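Local coordinates for zinc peptidase (Vibrio cholerae, PDB 2GU1), which hydrolyses, with a single zinc ion, the peptide cross-links between peptidoglycan strands, probably allowing new glycan to be inserted as the cell wall expands, at residues A[151-156]-A[166-171]; A[101-106]-A[118-123]. All coordinates share one frame; numbering follows the deposited sequence.

Contact 1 of 2, residues A[151-156]-A[166-171]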
loop_
_atom_site.group_PDB
_atom_site.type_symbol
_atom_site.label_atom_id
_atom_site.label_comp_id
_atom_site.label_asym_id
_atom_site.label_seq_id
_atom_site.Cartn_x
_atom_site.Cartn_y
_atom_site.Cartn_z
ATOM N N LEU A 151 19.631 -7.571 -7.933
ATOM C CA LEU A 151 19.108 -8.862 -7.468
ATOM C C LEU A 151 17.650 -8.686 -7.053
ATOM O O LEU A 151 17.344 -7.903 -6.152
ATOM C CB LEU A 151 19.919 -9.399 -6.281
ATOM C CG LEU A 151 19.398 -10.761 -5.803
ATOM C CD1 LEU A 151 19.714 -11.804 -6.860
ATOM C CD2 LEU A 151 20.039 -11.158 -4.475
ATOM N N VAL A 152 16.753 -9.404 -7.726
ATOM C CA VAL A 152 15.330 -9.338 -7.440
ATOM C C VAL A 152 14.790 -10.709 -7.013
ATOM O O VAL A 152 15.274 -11.751 -7.455
ATOM C CB VAL A 152 14.537 -8.867 -8.693
ATOM C CG1 VAL A 152 13.035 -8.851 -8.416
ATOM C CG2 VAL A 152 15.017 -7.488 -9.119
ATOM N N LYS A 153 13.803 -10.687 -6.131
ATOM C CA LYS A 153 13.151 -11.900 -5.671
ATOM C C LYS A 153 11.786 -11.873 -6.332
ATOM O O LYS A 153 11.073 -10.875 -6.245
ATOM C CB LYS A 153 12.982 -11.896 -4.150
ATOM C CG LYS A 153 14.221 -12.312 -3.387
ATOM C CD LYS A 153 13.911 -12.509 -1.907
ATOM C CE LYS A 153 15.064 -13.207 -1.198
ATOM N NZ LYS A 153 15.320 -14.558 -1.777
ATOM N N GLN A 154 11.436 -12.959 -7.014
ATOM C CA GLN A 154 10.144 -13.054 -7.688
ATOM C C GLN A 154 9.339 -14.195 -7.092
ATOM O O GLN A 154 9.840 -15.306 -6.958
ATOM C CB GLN A 154 10.333 -13.304 -9.184
ATOM C CG GLN A 154 10.727 -12.080 -9.987
ATOM C CD GLN A 154 10.962 -12.416 -11.449
ATOM O OE1 GLN A 154 10.934 -11.541 -12.313
ATOM N NE2 GLN A 154 11.207 -13.690 -11.728
ATOM N N GLN A 155 8.089 -13.922 -6.739
ATOM C CA GLN A 155 7.247 -14.954 -6.163
ATOM C C GLN A 155 6.517 -15.710 -7.261
ATOM O O GLN A 155 5.992 -15.118 -8.210
ATOM C CB GLN A 155 6.242 -14.340 -5.187
ATOM C CG GLN A 155 5.305 -15.339 -4.525
ATOM C CD GLN A 155 4.354 -14.663 -3.551
ATOM O OE1 GLN A 155 3.843 -13.581 -3.827
ATOM N NE2 GLN A 155 4.105 -15.307 -2.409
ATOM N N TYR A 156 6.519 -17.030 -7.133
ATOM C CA TYR A 156 5.848 -17.908 -8.079
ATOM C C TYR A 156 4.891 -18.815 -7.321
ATOM O O TYR A 156 4.985 -18.960 -6.108
ATOM C CB TYR A 156 6.863 -18.784 -8.824
ATOM C CG TYR A 156 7.364 -18.186 -10.117
ATOM C CD1 TYR A 156 8.098 -16.999 -10.122
ATOM C CD2 TYR A 156 7.083 -18.794 -11.339
ATOM C CE1 TYR A 156 8.539 -16.429 -11.316
ATOM C CE2 TYR A 156 7.521 -18.234 -12.542
ATOM C CZ TYR A 156 8.249 -17.053 -12.522
ATOM O OH TYR A 156 8.690 -16.501 -13.701
ATOM N N GLU A 166 10.387 -8.151 -5.442
ATOM C CA GLU A 166 11.045 -7.181 -4.568
ATOM C C GLU A 166 12.540 -7.133 -4.854
ATOM O O GLU A 166 13.199 -8.174 -4.970
ATOM C CB GLU A 166 10.813 -7.541 -3.092
ATOM C CG GLU A 166 11.272 -6.451 -2.123
ATOM C CD GLU A 166 10.891 -6.741 -0.684
ATOM O OE1 GLU A 166 11.629 -7.487 -0.004
ATOM O OE2 GLU A 166 9.841 -6.226 -0.240
ATOM N N ILE A 167 13.068 -5.924 -5.002
ATOM C CA ILE A 167 14.493 -5.739 -5.252
ATOM C C ILE A 167 15.196 -5.912 -3.913
ATOM O O ILE A 167 14.813 -5.280 -2.921
ATOM C CB ILE A 167 14.784 -4.320 -5.787
ATOM C CG1 ILE A 167 13.937 -4.058 -7.036
ATOM C CG2 ILE A 167 16.271 -4.155 -6.038
ATOM C CD1 ILE A 167 14.245 -2.723 -7.730
ATOM N N LYS A 168 16.228 -6.750 -3.884
ATOM C CA LYS A 168 16.953 -7.011 -2.649
ATOM C C LYS A 168 18.339 -6.383 -2.607
ATOM O O LYS A 168 18.841 -6.049 -1.533
ATOM C CB LYS A 168 17.075 -8.528 -2.417
ATOM C CG LYS A 168 15.737 -9.269 -2.469
ATOM C CD LYS A 168 14.611 -8.471 -1.786
ATOM C CE LYS A 168 14.152 -9.093 -0.464
ATOM N NZ LYS A 168 15.230 -9.194 0.560
ATOM N N ALA A 169 18.954 -6.220 -3.770
ATOM C CA ALA A 169 20.284 -5.643 -3.837
ATOM C C ALA A 169 20.489 -4.865 -5.132
ATOM O O ALA A 169 19.944 -5.214 -6.181
ATOM C CB ALA A 169 21.339 -6.745 -3.714
ATOM N N ILE A 170 21.300 -3.819 -5.039
ATOM C CA ILE A 170 21.593 -2.951 -6.169
ATOM C C ILE A 170 23.092 -2.683 -6.153
ATOM O O ILE A 170 23.632 -2.252 -5.136
ATOM C CB ILE A 170 20.843 -1.601 -6.022
ATOM C CG1 ILE A 170 19.329 -1.842 -6.017
ATOM C CG2 ILE A 170 21.245 -0.645 -7.131
ATOM C CD1 ILE A 170 18.507 -0.597 -5.741
ATOM N N SER A 171 23.775 -2.951 -7.258
ATOM C CA SER A 171 25.209 -2.688 -7.292
ATOM C C SER A 171 25.632 -2.155 -8.650
ATOM O O SER A 171 25.228 -2.676 -9.688
ATOM C CB SER A 171 26.000 -3.958 -6.971
ATOM O OG SER A 171 26.034 -4.825 -8.090
#
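Leu151 meets Ala169 within the antiparallel pairing of a beta hairpin, strands 147-157 and 160-173. Leu151 N donates to Ala169 O (3.0 Å), and on one face of the sheet Leu151 CB lies 4.0 Å from Ala169 CB. The carbonyl O of Leu151 takes two donors: a short, straight bond from Lys168 N at 2.8 Å (N-H...O 168°) and a weak one from Ala169 N at 3.3 Å. Two consecutive residues facing Leu151 define a classic beta bulge, with Lys168 as the extra residue; its psi of -29° departs from extended geometry.

Val152 opposes Ile167 as a non-hydrogen-bonded pair on the other face, where CG2 touches Ile167 CG1. Its second methyl, Val152 CG1, anti to the backbone N, packs against Glu166 O at 3.5 Å. Ile167 continues onto Asn127 and Ile128 of helix 122-132, so this face is the one covered by the helix.

Lys153 and Glu166 close a hydrogen-bonded pair: Lys153 N reaches Glu166 O at 2.8 Å, and Glu166 N returns to Lys153 O. On the face that carries these two side chains, the aliphatic chain of Lys153 runs across that of Lys168, CG to CG 3.5 Å, the Lys168 chain being folded over by its bends at chi2, chi3 and chi4. Lys153 NZ forms a salt bridge with Glu100, and Glu166 one with Arg319.

The chemistry implies a backbone ladder that takes in one extra residue while Leu151 O still accepts both bonds. Lys153 NZ and Lys168 NZ, like charges, stand 5.9 Å apart; the Glu100 salt bridge probably offsets the charge on Lys153.

Contact 2 of 2, residues A[101-106]-A[118-123]; sequences ILFSGE and VGLTSS
Phe103, on edge strand 97-106, is the hub of this contact, and Val118, Gly119 and Leu120 all come up to its ring. Leu120 lies over one face: CD2 stands 4.0 Å from the ring centroid and 28° off the normal, a CH-pi contact, with its nearest approach at Phe103 CD1 (3.6 Å). Leu120 CG also comes within 3.8 Å of Phe103 CB, so the leucine covers the root of the ring as well as its face. The opposite face carries Ile101 CD1, from the same strand, 3.3 Å above the plane and over its centre, so the ring is sandwiched between the two side chains.

Val118 works differently. Its carbonyl oxygen sits at the ring edge, in plane, 3.2 Å from Phe103 CD2, where the ring's slightly positive C-H rim would suit an oxygen. Its side chain turns to the strand. With chi1 at 79°, Val118 CG2 lies anti to the backbone N and reaches Ser104 O at 3.1 Å, while Val118 CG1, between the backbone N and the carbonyl carbon, touches Phe103 CB (4.1 Å).

Between these two residues Gly119, with phi 120°, ends helix 111-117 in a Schellman motif. Gly119 C is 3.6 Å from Phe103 CE2; glycine's bare alpha carbon lets the ring come this close. Thr121 then N-caps helix 122-132, making the segment a tight helix-to-helix connection.

With apolar and CH-pi contacts predominating and a carbonyl at the ring rim, the chemistry implies that shape, rather than paired polar groups, fits this turn to the strand.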
loop_
_atom_site.group_PDB
_atom_site.type_symbol
_atom_site.label_atom_id
_atom_site.label_comp_id
_atom_site.label_asym_id
_atom_site.label_seq_id
_atom_site.Cartn_x
_atom_site.Cartn_y
_atom_site.Cartn_z
ATOM N N ILE A 101 16.427 -13.548 -9.273
ATOM C CA ILE A 101 16.747 -13.231 -10.648
ATOM C C ILE A 101 17.687 -12.026 -10.660
ATOM O O ILE A 101 17.498 -11.038 -9.935
ATOM C CB ILE A 101 15.453 -12.969 -11.468
ATOM C CG1 ILE A 101 15.781 -12.870 -12.961
ATOM C CG2 ILE A 101 14.750 -11.738 -10.957
ATOM C CD1 ILE A 101 16.501 -11.611 -13.372
ATOM N N LEU A 102 18.719 -12.127 -11.483
ATOM C CA LEU A 102 19.714 -11.079 -11.577
ATOM C C LEU A 102 19.567 -10.294 -12.882
ATOM O O LEU A 102 19.675 -10.854 -13.970
ATOM C CB LEU A 102 21.098 -11.718 -11.491
ATOM C CG LEU A 102 22.290 -10.900 -11.012
ATOM C CD1 LEU A 102 22.028 -10.374 -9.599
ATOM C CD2 LEU A 102 23.535 -11.785 -11.038
ATOM N N PHE A 103 19.297 -8.999 -12.769
ATOM C CA PHE A 103 19.171 -8.166 -13.954
ATOM C C PHE A 103 20.469 -7.384 -14.088
ATOM O O PHE A 103 20.730 -6.454 -13.322
ATOM C CB PHE A 103 17.987 -7.203 -13.835
ATOM C CG PHE A 103 16.641 -7.878 -13.878
ATOM C CD1 PHE A 103 15.977 -8.213 -12.705
ATOM C CD2 PHE A 103 16.036 -8.166 -15.095
ATOM C CE1 PHE A 103 14.717 -8.823 -12.743
ATOM C CE2 PHE A 103 14.782 -8.775 -15.146
ATOM C CZ PHE A 103 14.120 -9.106 -13.965
ATOM N N SER A 104 21.286 -7.776 -15.057
ATOM C CA SER A 104 22.570 -7.124 -15.280
ATOM C C SER A 104 22.672 -6.523 -16.674
ATOM O O SER A 104 22.154 -7.083 -17.645
ATOM C CB SER A 104 23.700 -8.134 -15.071
ATOM O OG SER A 104 23.539 -8.823 -13.840
ATOM N N GLY A 105 23.352 -5.388 -16.769
ATOM C CA GLY A 105 23.514 -4.726 -18.048
ATOM C C GLY A 105 24.714 -3.803 -18.045
ATOM O O GLY A 105 25.399 -3.660 -17.034
ATOM N N GLU A 106 24.969 -3.168 -19.179
ATOM C CA GLU A 106 26.096 -2.258 -19.302
ATOM C C GLU A 106 25.557 -0.917 -19.775
ATOM O O GLU A 106 24.507 -0.861 -20.413
ATOM C CB GLU A 106 27.091 -2.817 -20.319
ATOM C CG GLU A 106 28.383 -2.041 -20.466
ATOM C CD GLU A 106 29.283 -2.652 -21.525
ATOM O OE1 GLU A 106 28.919 -3.708 -22.077
ATOM O OE2 GLU A 106 30.353 -2.086 -21.810
ATOM N N VAL A 118 16.907 -4.939 -20.342
ATOM C CA VAL A 118 17.267 -6.205 -19.719
ATOM C C VAL A 118 16.131 -6.836 -18.901
ATOM O O VAL A 118 16.311 -7.899 -18.305
ATOM C CB VAL A 118 18.522 -6.053 -18.821
ATOM C CG1 VAL A 118 18.148 -5.428 -17.481
ATOM C CG2 VAL A 118 19.185 -7.403 -18.625
ATOM N N GLY A 119 14.969 -6.190 -18.858
ATOM C CA GLY A 119 13.854 -6.777 -18.127
ATOM C C GLY A 119 13.239 -6.013 -16.966
ATOM O O GLY A 119 12.129 -6.326 -16.541
ATOM N N LEU A 120 13.941 -5.022 -16.436
ATOM C CA LEU A 120 13.399 -4.250 -15.323
ATOM C C LEU A 120 12.240 -3.370 -15.797
ATOM O O LEU A 120 12.245 -2.886 -16.931
ATOM C CB LEU A 120 14.502 -3.381 -14.717
ATOM C CG LEU A 120 15.633 -4.194 -14.088
ATOM C CD1 LEU A 120 16.878 -3.348 -13.959
ATOM C CD2 LEU A 120 15.176 -4.724 -12.735
ATOM N N THR A 121 11.252 -3.168 -14.929
ATOM C CA THR A 121 10.100 -2.339 -15.264
ATOM C C THR A 121 10.380 -0.874 -14.935
ATOM O O THR A 121 11.409 -0.544 -14.328
ATOM C CB THR A 121 8.845 -2.758 -14.476
ATOM O OG1 THR A 121 9.037 -2.475 -13.083
ATOM C CG2 THR A 121 8.566 -4.236 -14.661
ATOM N N SER A 122 9.456 -0.004 -15.329
ATOM C CA SER A 122 9.590 1.424 -15.069
ATOM C C SER A 122 9.615 1.681 -13.569
ATOM O O SER A 122 10.432 2.468 -13.083
ATOM C CB SER A 122 8.422 2.201 -15.689
ATOM O OG SER A 122 8.453 2.131 -17.101
ATOM N N SER A 123 8.718 1.016 -12.841
ATOM C CA SER A 123 8.647 1.187 -11.391
ATOM C C SER A 123 9.925 0.695 -10.710
ATOM O O SER A 123 10.385 1.290 -9.737
ATOM C CB SER A 123 7.428 0.450 -10.822
ATOM O OG SER A 123 7.488 -0.933 -11.107
#

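Both contacts lie within the Csd3 second domain range, away from the zinc site, and both use the same sheet: strand 97-106 of contact 2 neighbours strand 147-157 of contact 1, with Val152 O 2.8 Å from Ile101 N in a probable hydrogen bond. Contact 1 is partly buried and joins two strands inside the sheet, mainly through backbone bonds; contact 2 is a surface contact between the sheet's edge strand and the turn linking two helices, built from side-chain packing. Val152 CG2 against Phe103 CD1 (3.8 Å) ties their apolar parts together. Helix 122-132 begins at the contact 2 turn and then packs on Ile167 and Ile170 of contact 1.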